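Local coordinates for protein tryptophan halogenase superfamily (Brevundimonas sp. BAL3, PDB 6FRL) that probably catalyses the flavin-dependent halogenation of aromatic substrates, preferring bromination over chlorination, at residues L132-L137 and E482-I487; F147-P152 and F161-H166; F239-R244 and P323-R328; L399-N404 and R413-M418. All blocks are in the same frame, centred on the assembly; numbering follows the deposited sequence.

Running from the N terminus, the chain first reaches residues 132-137, whose partner is far along the chain on helix 473-492, so contact 1 closes a loop of 344 residues and the other three nest inside it. Contact 2 follows at once, a short loop bringing 147-152 onto the entry to strand 164-168. Contact 3 then pairs strand 239-241 with strand 327-329, and contact 4 folds the end of helix 376-402 against helix 410-417. These three lie in series and none crosses another. Contacts 1 and 2 touch through Leu137 and Phe161, and contacts 3 and 4 through Arg244 and Met418, while contacts 1 and 3 lie on opposite sides of the chain's centre, about 40 Å apart between centres.

Contact 1: residues L132-L137 and E482-I487; sequences LAAYSL and EMRANI
The short 3-10 turn that leads into helix 137-143 packs on helix 473-492, with Ala134, Tyr135 and Leu137 meeting Met483, Arg484 and Ile487. Ile487 is the apolar wedge. Its CG1 lies beside the backbone N (chi1 -74°) and the chain then extends, so that CD1 reaches the turn and sits 3.4 Å from Tyr135 C. The other branch, CG2, comes within 4.0 Å of Leu137 CA; the two branches of the isoleucine thus touch different parts of the turn. Tyr135 crosses Met483 at about a right angle, the ring edge at CD2 lying 4.0 Å from Met483 CB. At the far end of the ring, Arg484 NH1 donates to Tyr135 OH over 2.9 Å, a bent bond (135°), and the guanidinium plane stands 77° from the ring. The arginine folds back at its third torsion to make this bond, and its CG passes 4.0 Å from Ala134 CB, where a small methyl leaves it room. A water donates to both Ala134 O and Arg484 O, answering two carbonyls and joining the backbones. Phe116 and Trp120 of helix 116-125 also meet the Tyr135 ring, giving its apolar part a hydrophobic setting. Ser136 OG bonds to Ala139 N as the N-cap of helix 137-143. The whole is a capped helix start whose preceding 3-10 turn packs against the side of helix 473-492.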
loop_
_atom_site.group_PDB
_atom_site.type_symbol
_atom_site.label_atom_id
_atom_site.label_comp_id
_atom_site.label_asym_id
_atom_site.label_seq_id
_atom_site.Cartn_x
_atom_site.Cartn_y
_atom_site.Cartn_z
ATOM N N LEU B 132 18.232 1.538 -20.268
ATOM C CA LEU B 132 16.921 1.779 -19.686
ATOM C C LEU B 132 16.710 3.286 -19.320
ATOM O O LEU B 132 15.585 3.805 -19.453
ATOM C CB LEU B 132 16.727 0.881 -18.475
ATOM C CG LEU B 132 15.416 1.033 -17.711
ATOM C CD1 LEU B 132 14.269 0.404 -18.473
ATOM C CD2 LEU B 132 15.595 0.423 -16.340
ATOM N N ALA B 133 17.782 3.962 -18.894
ATOM C CA ALA B 133 17.776 5.405 -18.585
ATOM C C ALA B 133 17.367 6.366 -19.727
ATOM O O ALA B 133 16.922 7.491 -19.470
ATOM C CB ALA B 133 19.143 5.810 -18.042
ATOM N N ALA B 134 17.519 5.939 -20.981
ATOM C CA ALA B 134 17.006 6.736 -22.081
ATOM C C ALA B 134 15.502 6.902 -22.051
ATOM O O ALA B 134 14.987 7.718 -22.796
ATOM C CB ALA B 134 17.416 6.152 -23.412
ATOM N N TYR B 135 14.801 6.138 -21.223
ATOM C CA TYR B 135 13.346 6.246 -21.119
ATOM C C TYR B 135 12.849 6.919 -19.855
ATOM O O TYR B 135 11.664 6.845 -19.576
ATOM C CB TYR B 135 12.696 4.876 -21.253
ATOM C CG TYR B 135 13.097 4.163 -22.504
ATOM C CD1 TYR B 135 14.223 3.349 -22.521
ATOM C CD2 TYR B 135 12.353 4.284 -23.679
ATOM C CE1 TYR B 135 14.623 2.700 -23.674
ATOM C CE2 TYR B 135 12.746 3.625 -24.849
ATOM C CZ TYR B 135 13.876 2.829 -24.823
ATOM O OH TYR B 135 14.263 2.162 -25.948
ATOM N N SER B 136 13.749 7.576 -19.111
ATOM C CA SER B 136 13.412 8.422 -17.949
ATOM C C SER B 136 13.795 9.867 -18.210
ATOM O O SER B 136 14.985 10.181 -18.367
ATOM C CB SER B 136 14.188 7.970 -16.704
ATOM O OG SER B 136 14.048 8.910 -15.634
ATOM N N LEU B 137 12.805 10.746 -18.217
ATOM C CA LEU B 137 13.030 12.171 -18.415
ATOM C C LEU B 137 13.883 12.729 -17.294
ATOM O O LEU B 137 14.809 13.512 -17.533
ATOM C CB LEU B 137 11.706 12.911 -18.522
ATOM C CG LEU B 137 11.704 14.432 -18.552
ATOM C CD1 LEU B 137 12.603 14.940 -19.666
ATOM C CD2 LEU B 137 10.280 14.951 -18.724
ATOM N N GLU B 482 10.576 6.238 -30.762
ATOM C CA GLU B 482 9.746 7.446 -30.566
ATOM C C GLU B 482 9.789 8.010 -29.126
ATOM O O GLU B 482 9.929 9.219 -28.935
ATOM C CB GLU B 482 8.304 7.132 -31.005
ATOM C CG GLU B 482 7.245 8.224 -30.862
ATOM C CD GLU B 482 5.887 7.799 -31.475
ATOM O OE1 GLU B 482 5.843 6.807 -32.248
ATOM O OE2 GLU B 482 4.838 8.444 -31.190
ATOM N N MET B 483 9.657 7.133 -28.121
ATOM C CA MET B 483 9.780 7.508 -26.706
ATOM C C MET B 483 11.159 8.102 -26.454
ATOM O O MET B 483 11.277 9.184 -25.917
ATOM C CB MET B 483 9.602 6.296 -25.798
ATOM C CG MET B 483 8.153 5.910 -25.567
ATOM S SD MET B 483 7.906 4.635 -24.301
ATOM C CE MET B 483 8.004 3.148 -25.269
ATOM N N ARG B 484 12.182 7.364 -26.860
ATOM C CA ARG B 484 13.588 7.693 -26.682
ATOM C C ARG B 484 13.904 9.085 -27.243
ATOM O O ARG B 484 14.603 9.880 -26.628
ATOM C CB ARG B 484 14.407 6.575 -27.366
ATOM C CG ARG B 484 15.892 6.539 -27.124
ATOM C CD ARG B 484 16.483 5.144 -27.357
ATOM N NE ARG B 484 16.506 4.720 -28.767
ATOM C CZ ARG B 484 15.756 3.765 -29.320
ATOM N NH1 ARG B 484 14.825 3.088 -28.632
ATOM N NH2 ARG B 484 15.904 3.514 -30.617
ATOM N N ALA B 485 13.319 9.381 -28.392
ATOM C CA ALA B 485 13.445 10.680 -29.042
ATOM C C ALA B 485 12.628 11.788 -28.353
ATOM O O ALA B 485 13.152 12.883 -28.192
ATOM C CB ALA B 485 13.052 10.567 -30.509
ATOM N N ASN B 486 11.376 11.531 -27.961
ATOM C CA ASN B 486 10.558 12.549 -27.256
ATOM C C ASN B 486 11.309 13.115 -26.037
ATOM O O ASN B 486 11.372 14.326 -25.810
ATOM C CB ASN B 486 9.205 11.986 -26.769
ATOM C CG ASN B 486 8.221 11.693 -27.909
ATOM O OD1 ASN B 486 8.297 12.279 -28.991
ATOM N ND2 ASN B 486 7.285 10.760 -27.666
ATOM N N ILE B 487 11.876 12.207 -25.254
ATOM C CA ILE B 487 12.692 12.593 -24.094
ATOM C C ILE B 487 13.952 13.381 -24.498
ATOM O O ILE B 487 14.238 14.420 -23.914
ATOM C CB ILE B 487 13.040 11.364 -23.199
ATOM C CG1 ILE B 487 11.799 10.945 -22.430
ATOM C CG2 ILE B 487 14.180 11.688 -22.228
ATOM C CD1 ILE B 487 11.946 9.636 -21.698
HETATM O O HOH W 1 16.160 9.676 -24.614
#

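Contact 2: residues F147-P152 and F161-H166; sequences FTLPSP and FDWALH
The backbone from Phe147 to Pro150 runs at 121° to that from Phe161 to Trp163, with Pro150 CA 6.3 Å from Phe161 CA, and no hydrogen bond joins the two. Packing of aromatic, proline and leucine side chains carries the contact, set at the entry to strand 164-168, the middle strand of a three-stranded antiparallel sheet. Trp163 puts its CG between the backbone N and carbonyl carbon (chi1 67°), which turns the indole toward the loop. Phe147 meets it in a T-shaped stack: its edge points at the indole face, CZ lying 3.7 Å from CD2 of Trp163, with the planes 73° apart. Leu149 CD2 adds a methyl 4.0 Å from Trp163 CZ2, and Pro150 CD approaches Trp163 CD1 at 3.8 Å. The rigid proline also serves Phe161, since Pro150 CB sits over the phenyl face in a CH-pi contact, displaced toward its rim, 4.1 Å from the centroid. The edge of the same ring faces a carbonyl, Thr148 O lying 3.2 Å from Phe161 CZ, where the ring's hydrogens would be slightly positive. Outside the contact, Arg63 forms a cation-pi contact with the indole and a salt bridge with Asp162 OD1, which also takes a weak bond from Trp163 N. On the backbone side of Phe161, Pro150 CB packs 3.4 Å from Phe161 O.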
loop_
_atom_site.group_PDB
_atom_site.type_symbol
_atom_site.label_atom_id
_atom_site.label_comp_id
_atom_site.label_asym_id
_atom_site.label_seq_id
_atom_site.Cartn_x
_atom_site.Cartn_y
_atom_site.Cartn_z
ATOM N N PHE B 147 17.368 21.554 -16.054
ATOM C CA PHE B 147 16.289 21.610 -15.072
ATOM C C PHE B 147 15.049 22.396 -15.537
ATOM O O PHE B 147 15.163 23.496 -16.089
ATOM C CB PHE B 147 16.745 22.192 -13.708
ATOM C CG PHE B 147 15.645 22.154 -12.663
ATOM C CD1 PHE B 147 15.407 21.006 -11.931
ATOM C CD2 PHE B 147 14.772 23.238 -12.497
ATOM C CE1 PHE B 147 14.370 20.971 -10.979
ATOM C CE2 PHE B 147 13.731 23.198 -11.573
ATOM C CZ PHE B 147 13.524 22.067 -10.808
ATOM N N THR B 148 13.870 21.846 -15.250
ATOM C CA THR B 148 12.590 22.559 -15.386
ATOM C C THR B 148 11.581 21.996 -14.381
ATOM O O THR B 148 11.634 20.810 -14.006
ATOM C CB THR B 148 12.015 22.487 -16.826
ATOM O OG1 THR B 148 10.939 23.403 -16.969
ATOM C CG2 THR B 148 11.491 21.080 -17.197
ATOM N N LEU B 149 10.668 22.848 -13.931
ATOM C CA LEU B 149 9.561 22.377 -13.107
ATOM C C LEU B 149 8.744 21.334 -13.890
ATOM O O LEU B 149 8.453 21.562 -15.050
ATOM C CB LEU B 149 8.658 23.547 -12.667
ATOM C CG LEU B 149 9.269 24.640 -11.770
ATOM C CD1 LEU B 149 8.159 25.603 -11.304
ATOM C CD2 LEU B 149 10.038 24.067 -10.569
ATOM N N PRO B 150 8.409 20.182 -13.277
ATOM C CA PRO B 150 7.496 19.248 -13.958
ATOM C C PRO B 150 6.108 19.851 -14.211
ATOM O O PRO B 150 5.673 20.715 -13.464
ATOM C CB PRO B 150 7.357 18.092 -12.964
ATOM C CG PRO B 150 7.715 18.678 -11.684
ATOM C CD PRO B 150 8.782 19.683 -11.947
ATOM N N SER B 151 5.446 19.403 -15.271
ATOM C CA SER B 151 4.099 19.871 -15.598
ATOM C C SER B 151 3.132 19.415 -14.537
ATOM O O SER B 151 3.280 18.294 -14.055
ATOM C CB SER B 151 3.639 19.350 -16.961
ATOM O OG SER B 151 4.270 20.092 -17.984
ATOM N N PRO B 152 2.190 20.295 -14.139
ATOM C CA PRO B 152 1.166 19.834 -13.193
ATOM C C PRO B 152 0.187 18.787 -13.721
ATOM O O PRO B 152 -0.152 17.871 -12.969
ATOM C CB PRO B 152 0.426 21.122 -12.805
ATOM C CG PRO B 152 1.386 22.211 -13.066
ATOM C CD PRO B 152 2.199 21.771 -14.241
ATOM N N PHE B 161 8.134 13.515 -13.629
ATOM C CA PHE B 161 9.326 13.352 -12.777
ATOM C C PHE B 161 9.119 14.233 -11.544
ATOM O O PHE B 161 8.259 15.129 -11.572
ATOM C CB PHE B 161 10.645 13.715 -13.518
ATOM C CG PHE B 161 10.722 15.155 -13.982
ATOM C CD1 PHE B 161 10.022 15.574 -15.098
ATOM C CD2 PHE B 161 11.514 16.086 -13.320
ATOM C CE1 PHE B 161 10.112 16.895 -15.547
ATOM C CE2 PHE B 161 11.578 17.418 -13.753
ATOM C CZ PHE B 161 10.879 17.812 -14.875
ATOM N N ASP B 162 9.876 13.969 -10.473
ATOM C CA ASP B 162 9.912 14.883 -9.320
ATOM C C ASP B 162 11.352 15.353 -9.040
ATOM O O ASP B 162 12.315 14.953 -9.737
ATOM C CB ASP B 162 9.206 14.238 -8.120
ATOM C CG ASP B 162 8.543 15.262 -7.163
ATOM O OD1 ASP B 162 8.662 16.506 -7.348
ATOM O OD2 ASP B 162 7.921 14.782 -6.189
ATOM N N TRP B 163 11.496 16.236 -8.065
ATOM C CA TRP B 163 12.797 16.834 -7.751
ATOM C C TRP B 163 12.873 17.230 -6.292
ATOM O O TRP B 163 11.845 17.404 -5.627
ATOM C CB TRP B 163 13.028 18.057 -8.634
ATOM C CG TRP B 163 12.088 19.247 -8.377
ATOM C CD1 TRP B 163 10.772 19.371 -8.758
ATOM C CD2 TRP B 163 12.425 20.480 -7.699
ATOM N NE1 TRP B 163 10.274 20.590 -8.336
ATOM C CE2 TRP B 163 11.273 21.288 -7.701
ATOM C CE3 TRP B 163 13.587 20.965 -7.092
ATOM C CZ2 TRP B 163 11.260 22.534 -7.134
ATOM C CZ3 TRP B 163 13.565 22.233 -6.517
ATOM C CH2 TRP B 163 12.421 22.993 -6.544
ATOM N N ALA B 164 14.095 17.387 -5.804
ATOM C CA ALA B 164 14.327 17.704 -4.391
ATOM C C ALA B 164 15.438 18.741 -4.270
ATOM O O ALA B 164 15.781 19.374 -5.271
ATOM C CB ALA B 164 14.654 16.415 -3.599
ATOM N N LEU B 165 15.972 18.915 -3.054
ATOM C CA LEU B 165 17.016 19.907 -2.795
ATOM C C LEU B 165 18.350 19.334 -2.328
ATOM O O LEU B 165 18.418 18.292 -1.618
ATOM C CB LEU B 165 16.553 20.897 -1.718
ATOM C CG LEU B 165 15.165 21.499 -1.826
ATOM C CD1 LEU B 165 14.952 22.503 -0.688
ATOM C CD2 LEU B 165 14.981 22.126 -3.195
ATOM N N HIS B 166 19.414 20.019 -2.751
ATOM C CA HIS B 166 20.680 20.002 -2.043
ATOM C C HIS B 166 20.639 21.280 -1.226
ATOM O O HIS B 166 20.416 22.346 -1.795
ATOM C CB HIS B 166 21.876 20.059 -3.022
ATOM C CG HIS B 166 21.894 18.964 -4.043
ATOM N ND1 HIS B 166 21.751 19.209 -5.389
ATOM C CD2 HIS B 166 22.047 17.618 -3.912
ATOM C CE1 HIS B 166 21.815 18.061 -6.047
ATOM N NE2 HIS B 166 21.981 17.078 -5.174
#

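Contact 3: residues F239-R244 and P323-R328; sequences FEDWGR and PFRPGR
Glu240 and Arg328 form an antiparallel hydrogen-bonded pair, joining edge strand 239-241 to the central strand 327-329 of a small three-stranded sheet. Among the backbone bonds, Glu240 N donates to Arg328 O (2.8 Å) and Arg328 N returns to Glu240 O (3.1 Å); past the strand, Trp242 N reaches Pro326 O. Gly327, paired with Asp241, lies so close that its CA is 3.2 Å from Glu240 O, where a side chain would clash. The salt bridge runs from Arg325 NE to Asp241 OD2 (2.7 Å), nearly along the C-O axis of the acid, while Asp241 OD1 accepts from Gly243 N in an Asx turn. In the packing, Phe239 CD2 sits over one face of the Arg325 guanidinium, the planes 34° apart. The broad Trp242 indole has Gly327 CA over one face. Glu240 and Arg328 run side by side, their polar ends bonded to Ser330, and the extended Arg328 chain crosses the indole obliquely, CD 3.8 Å from Trp242 CZ2.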
loop_
_atom_site.group_PDB
_atom_site.type_symbol
_atom_site.label_atom_id
_atom_site.label_comp_id
_atom_site.label_asym_id
_atom_site.label_seq_id
_atom_site.Cartn_x
_atom_site.Cartn_y
_atom_site.Cartn_z
ATOM N N PHE B 239 19.592 -0.704 21.700
ATOM C CA PHE B 239 20.007 -0.448 20.317
ATOM C C PHE B 239 20.204 -1.752 19.517
ATOM O O PHE B 239 20.987 -2.601 19.948
ATOM C CB PHE B 239 21.326 0.350 20.311
ATOM C CG PHE B 239 21.590 1.042 19.009
ATOM C CD1 PHE B 239 20.944 2.222 18.704
ATOM C CD2 PHE B 239 22.467 0.507 18.089
ATOM C CE1 PHE B 239 21.165 2.868 17.498
ATOM C CE2 PHE B 239 22.690 1.148 16.852
ATOM C CZ PHE B 239 22.024 2.334 16.562
ATOM N N GLU B 240 19.513 -1.901 18.377
ATOM C CA GLU B 240 19.763 -3.034 17.471
ATOM C C GLU B 240 20.873 -2.648 16.519
ATOM O O GLU B 240 20.648 -1.832 15.599
ATOM C CB GLU B 240 18.539 -3.454 16.613
ATOM C CG GLU B 240 17.182 -3.505 17.293
ATOM C CD GLU B 240 17.032 -4.631 18.262
ATOM O OE1 GLU B 240 16.866 -4.351 19.457
ATOM O OE2 GLU B 240 17.059 -5.791 17.800
ATOM N N ASP B 241 22.050 -3.242 16.707
ATOM C CA ASP B 241 23.208 -2.936 15.865
ATOM C C ASP B 241 23.096 -3.667 14.535
ATOM O O ASP B 241 22.688 -4.821 14.509
ATOM C CB ASP B 241 24.526 -3.320 16.539
ATOM C CG ASP B 241 25.659 -2.411 16.112
ATOM O OD1 ASP B 241 26.320 -2.729 15.090
ATOM O OD2 ASP B 241 25.854 -1.346 16.760
ATOM N N TRP B 242 23.439 -2.971 13.452
ATOM C CA TRP B 242 23.347 -3.507 12.092
ATOM C C TRP B 242 24.698 -3.524 11.330
ATOM O O TRP B 242 24.704 -3.765 10.102
ATOM C CB TRP B 242 22.275 -2.730 11.293
ATOM C CG TRP B 242 20.818 -3.065 11.635
ATOM C CD1 TRP B 242 20.345 -4.156 12.307
ATOM C CD2 TRP B 242 19.678 -2.301 11.279
ATOM N NE1 TRP B 242 18.969 -4.116 12.401
ATOM C CE2 TRP B 242 18.536 -2.980 11.786
ATOM C CE3 TRP B 242 19.501 -1.099 10.598
ATOM C CZ2 TRP B 242 17.239 -2.502 11.608
ATOM C CZ3 TRP B 242 18.200 -0.617 10.429
ATOM C CH2 TRP B 242 17.089 -1.323 10.924
ATOM N N GLY B 243 25.828 -3.317 12.051
ATOM C CA GLY B 243 27.183 -3.373 11.463
ATOM C C GLY B 243 27.473 -4.711 10.792
ATOM O O GLY B 243 28.215 -4.778 9.840
ATOM N N ARG B 244 26.847 -5.768 11.284
ATOM C CA ARG B 244 26.926 -7.087 10.674
ATOM C C ARG B 244 26.439 -7.109 9.209
ATOM O O ARG B 244 27.049 -7.791 8.384
ATOM C CB ARG B 244 26.166 -8.113 11.536
ATOM C CG ARG B 244 24.654 -8.039 11.412
ATOM C CD ARG B 244 23.850 -8.572 12.556
ATOM N NE ARG B 244 22.989 -9.676 12.131
ATOM C CZ ARG B 244 21.855 -10.059 12.729
ATOM N NH1 ARG B 244 21.376 -9.430 13.819
ATOM N NH2 ARG B 244 21.181 -11.102 12.229
ATOM N N PRO B 323 32.068 8.873 13.832
ATOM C CA PRO B 323 31.687 7.456 13.948
ATOM C C PRO B 323 30.279 7.161 13.396
ATOM O O PRO B 323 29.323 7.942 13.553
ATOM C CB PRO B 323 31.781 7.162 15.457
ATOM C CG PRO B 323 32.741 8.171 15.975
ATOM C CD PRO B 323 32.552 9.405 15.122
ATOM N N PHE B 324 30.208 6.035 12.705
ATOM C CA PHE B 324 29.001 5.547 12.116
ATOM C C PHE B 324 28.691 4.376 12.962
ATOM O O PHE B 324 29.587 3.599 13.280
ATOM C CB PHE B 324 29.272 5.055 10.695
ATOM C CG PHE B 324 29.025 6.072 9.635
ATOM C CD1 PHE B 324 29.043 7.450 9.911
ATOM C CD2 PHE B 324 28.765 5.643 8.332
ATOM C CE1 PHE B 324 28.792 8.370 8.909
ATOM C CE2 PHE B 324 28.520 6.558 7.327
ATOM C CZ PHE B 324 28.535 7.922 7.614
ATOM N N ARG B 325 27.435 4.237 13.330
ATOM C CA ARG B 325 26.989 3.020 13.947
ATOM C C ARG B 325 25.577 2.683 13.433
ATOM O O ARG B 325 24.591 3.068 14.020
ATOM C CB ARG B 325 27.079 3.168 15.450
ATOM C CG ARG B 325 26.879 1.843 16.154
ATOM C CD ARG B 325 26.577 2.068 17.621
ATOM N NE ARG B 325 26.463 0.811 18.344
ATOM C CZ ARG B 325 26.234 0.718 19.646
ATOM N NH1 ARG B 325 26.176 -0.485 20.208
ATOM N NH2 ARG B 325 26.052 1.818 20.383
ATOM N N PRO B 326 25.494 1.966 12.301
ATOM C CA PRO B 326 24.234 1.626 11.653
ATOM C C PRO B 326 23.316 0.806 12.527
ATOM O O PRO B 326 23.763 -0.165 13.155
ATOM C CB PRO B 326 24.657 0.751 10.480
ATOM C CG PRO B 326 26.096 0.991 10.282
ATOM C CD PRO B 326 26.646 1.366 11.604
ATOM N N GLY B 327 22.044 1.159 12.559
ATOM C CA GLY B 327 21.105 0.422 13.383
ATOM C C GLY B 327 19.967 1.281 13.834
ATOM O O GLY B 327 19.874 2.445 13.443
ATOM N N ARG B 328 19.103 0.712 14.665
ATOM C CA ARG B 328 17.942 1.423 15.149
ATOM C C ARG B 328 17.743 1.202 16.639
ATOM O O ARG B 328 18.016 0.126 17.182
ATOM C CB ARG B 328 16.671 1.007 14.369
ATOM C CG ARG B 328 16.114 -0.345 14.760
ATOM C CD ARG B 328 14.896 -0.731 13.952
ATOM N NE ARG B 328 14.445 -2.033 14.381
ATOM C CZ ARG B 328 13.792 -2.283 15.515
ATOM N NH1 ARG B 328 13.465 -1.310 16.371
ATOM N NH2 ARG B 328 13.462 -3.536 15.814
#

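Contact 4: residues L399-N404 and R413-M418; sequences LHYKLN and RDCREM
Lys402 sends its CG anti to the backbone N and then bends at the second torsion (chi2 54°), which swings its otherwise extended chain across to the C-terminal end of helix 410-417. Two helices joined by a short loop, 376-402 and 410-417, are tied together here. Lys402 NZ donates to Arg416 O and to Met418 O, both at 2.9 Å; the first is met from above its carbonyl plane. A long, flexible cation suits the spot, since its charge would be favourable beside the carbonyls of a helix end. A water donating to Lys402 O and Arg416 O spans the same gap. Arg416 reaches back the other way: bent at its third torsion, it gives NH1 to Asn404 O (3.0 Å, 158°), the oxygen lying in the guanidinium plane, and NH1 also bonds to Arg406 O in the linking loop. Asn404 turns its amide back to the last turn of its helix, where ND2 donates to Tyr401 O over 2.9 Å, almost straight at 170° and in the carbonyl plane, so that this oxygen accepts from both Asn404 N and ND2; ND2 also serves Trp412 O, and OD1 takes Arg406 N. Cys415 CB lies 3.6 Å from Tyr401 O and also meets Asn404 ND2, a place that suits a small side chain. While Tyr401 OH is bonded to Glu348, its ring is approached obliquely by the thiol, Cys415 SG lying 3.8 Å from Tyr401 CD1.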
loop_
_atom_site.group_PDB
_atom_site.type_symbol
_atom_site.label_atom_id
_atom_site.label_comp_id
_atom_site.label_asym_id
_atom_site.label_seq_id
_atom_site.Cartn_x
_atom_site.Cartn_y
_atom_site.Cartn_z
ATOM N N LEU B 399 21.483 -3.647 -0.847
ATOM C CA LEU B 399 21.459 -4.054 -2.254
ATOM C C LEU B 399 22.572 -3.432 -3.080
ATOM O O LEU B 399 23.136 -4.120 -3.946
ATOM C CB LEU B 399 20.092 -3.744 -2.920
ATOM C CG LEU B 399 19.895 -4.293 -4.336
ATOM C CD1 LEU B 399 19.910 -5.809 -4.346
ATOM C CD2 LEU B 399 18.630 -3.785 -4.972
ATOM N N HIS B 400 22.867 -2.151 -2.833
ATOM C CA HIS B 400 23.873 -1.409 -3.598
ATOM C C HIS B 400 25.273 -2.099 -3.468
ATOM O O HIS B 400 26.043 -2.241 -4.449
ATOM C CB HIS B 400 23.974 0.045 -3.124
ATOM C CG HIS B 400 22.777 0.915 -3.419
ATOM N ND1 HIS B 400 21.559 0.757 -2.790
ATOM C CD2 HIS B 400 22.652 2.030 -4.200
ATOM C CE1 HIS B 400 20.727 1.708 -3.191
ATOM N NE2 HIS B 400 21.364 2.492 -4.047
ATOM N N TYR B 401 25.590 -2.530 -2.258
ATOM C CA TYR B 401 26.850 -3.227 -2.005
ATOM C C TYR B 401 26.812 -4.663 -2.552
ATOM O O TYR B 401 27.756 -5.120 -3.188
ATOM C CB TYR B 401 27.143 -3.287 -0.493
ATOM C CG TYR B 401 27.479 -1.968 0.165
ATOM C CD1 TYR B 401 28.737 -1.370 -0.024
ATOM C CD2 TYR B 401 26.568 -1.319 1.016
ATOM C CE1 TYR B 401 29.051 -0.157 0.583
ATOM C CE2 TYR B 401 26.889 -0.114 1.634
ATOM C CZ TYR B 401 28.129 0.457 1.416
ATOM O OH TYR B 401 28.494 1.626 2.035
ATOM N N LYS B 402 25.708 -5.358 -2.274
ATOM C CA LYS B 402 25.508 -6.748 -2.683
ATOM C C LYS B 402 25.699 -7.014 -4.175
ATOM O O LYS B 402 26.174 -8.092 -4.527
ATOM C CB LYS B 402 24.123 -7.210 -2.251
ATOM C CG LYS B 402 23.808 -8.682 -2.554
ATOM C CD LYS B 402 24.855 -9.625 -1.980
ATOM C CE LYS B 402 24.368 -11.049 -1.840
ATOM N NZ LYS B 402 25.485 -11.961 -1.446
ATOM N N LEU B 403 25.333 -6.049 -5.031
ATOM C CA LEU B 403 25.369 -6.212 -6.494
ATOM C C LEU B 403 26.570 -5.558 -7.207
ATOM O O LEU B 403 26.652 -5.537 -8.464
ATOM C CB LEU B 403 24.083 -5.640 -7.097
ATOM C CG LEU B 403 22.752 -6.187 -6.577
ATOM C CD1 LEU B 403 21.613 -5.528 -7.322
ATOM C CD2 LEU B 403 22.690 -7.693 -6.757
ATOM N N ASN B 404 27.519 -5.044 -6.437
ATOM C CA ASN B 404 28.672 -4.388 -7.038
ATOM C C ASN B 404 29.448 -5.393 -7.922
ATOM O O ASN B 404 29.392 -6.594 -7.683
ATOM C CB ASN B 404 29.538 -3.739 -5.959
ATOM C CG ASN B 404 30.622 -4.658 -5.451
ATOM O OD1 ASN B 404 31.681 -4.766 -6.075
ATOM N ND2 ASN B 404 30.389 -5.291 -4.300
ATOM N N ARG B 413 34.718 -7.833 -3.035
ATOM C CA ARG B 413 34.376 -9.284 -3.123
ATOM C C ARG B 413 33.480 -9.698 -1.962
ATOM O O ARG B 413 32.467 -10.389 -2.151
ATOM C CB ARG B 413 35.610 -10.195 -3.093
ATOM C CG ARG B 413 36.516 -10.117 -4.310
ATOM C CD ARG B 413 37.777 -10.964 -4.103
ATOM N NE ARG B 413 38.814 -10.648 -5.098
ATOM C CZ ARG B 413 39.777 -9.717 -4.983
ATOM N NH1 ARG B 413 39.913 -8.972 -3.899
ATOM N NH2 ARG B 413 40.644 -9.529 -5.970
ATOM N N ASP B 414 33.871 -9.284 -0.760
ATOM C CA ASP B 414 33.133 -9.637 0.438
ATOM C C ASP B 414 31.725 -9.113 0.406
ATOM O O ASP B 414 30.800 -9.832 0.771
ATOM C CB ASP B 414 33.834 -9.117 1.700
ATOM C CG ASP B 414 35.111 -9.882 2.033
ATOM O OD1 ASP B 414 35.438 -10.895 1.361
ATOM O OD2 ASP B 414 35.776 -9.441 2.987
ATOM N N CYS B 415 31.552 -7.869 -0.028
ATOM C CA CYS B 415 30.201 -7.268 -0.162
ATOM C C CYS B 415 29.319 -8.126 -1.079
ATOM O O CYS B 415 28.178 -8.438 -0.714
ATOM C CB CYS B 415 30.285 -5.825 -0.675
ATOM S SG CYS B 415 30.676 -4.615 0.606
ATOM N N ARG B 416 29.885 -8.545 -2.219
ATOM C CA ARG B 416 29.230 -9.456 -3.179
ATOM C C ARG B 416 28.888 -10.868 -2.649
ATOM O O ARG B 416 27.891 -11.457 -3.062
ATOM C CB ARG B 416 30.081 -9.557 -4.440
ATOM C CG ARG B 416 29.465 -10.321 -5.593
ATOM C CD ARG B 416 30.224 -10.073 -6.897
ATOM N NE ARG B 416 31.680 -10.089 -6.701
ATOM C CZ ARG B 416 32.517 -9.044 -6.828
ATOM N NH1 ARG B 416 32.100 -7.822 -7.187
ATOM N NH2 ARG B 416 33.818 -9.230 -6.602
ATOM N N GLU B 417 29.683 -11.388 -1.725
ATOM C CA GLU B 417 29.423 -12.697 -1.142
ATOM C C GLU B 417 28.851 -12.661 0.265
ATOM O O GLU B 417 28.515 -13.714 0.801
ATOM C CB GLU B 417 30.708 -13.526 -1.181
ATOM C CG GLU B 417 31.117 -13.952 -2.601
ATOM C CD GLU B 417 32.617 -14.090 -2.768
ATOM O OE1 GLU B 417 33.299 -14.487 -1.794
ATOM O OE2 GLU B 417 33.123 -13.802 -3.874
ATOM N N MET B 418 28.722 -11.472 0.870
ATOM C CA MET B 418 28.174 -11.332 2.261
ATOM C C MET B 418 26.729 -11.835 2.341
ATOM O O MET B 418 25.961 -11.685 1.392
ATOM C CB MET B 418 28.254 -9.873 2.795
ATOM C CG MET B 418 27.097 -8.938 2.419
ATOM S SD MET B 418 27.340 -7.153 2.547
ATOM C CE MET B 418 27.926 -7.089 4.236
HETATM O O HOH W 2 25.627 -10.841 -4.905
#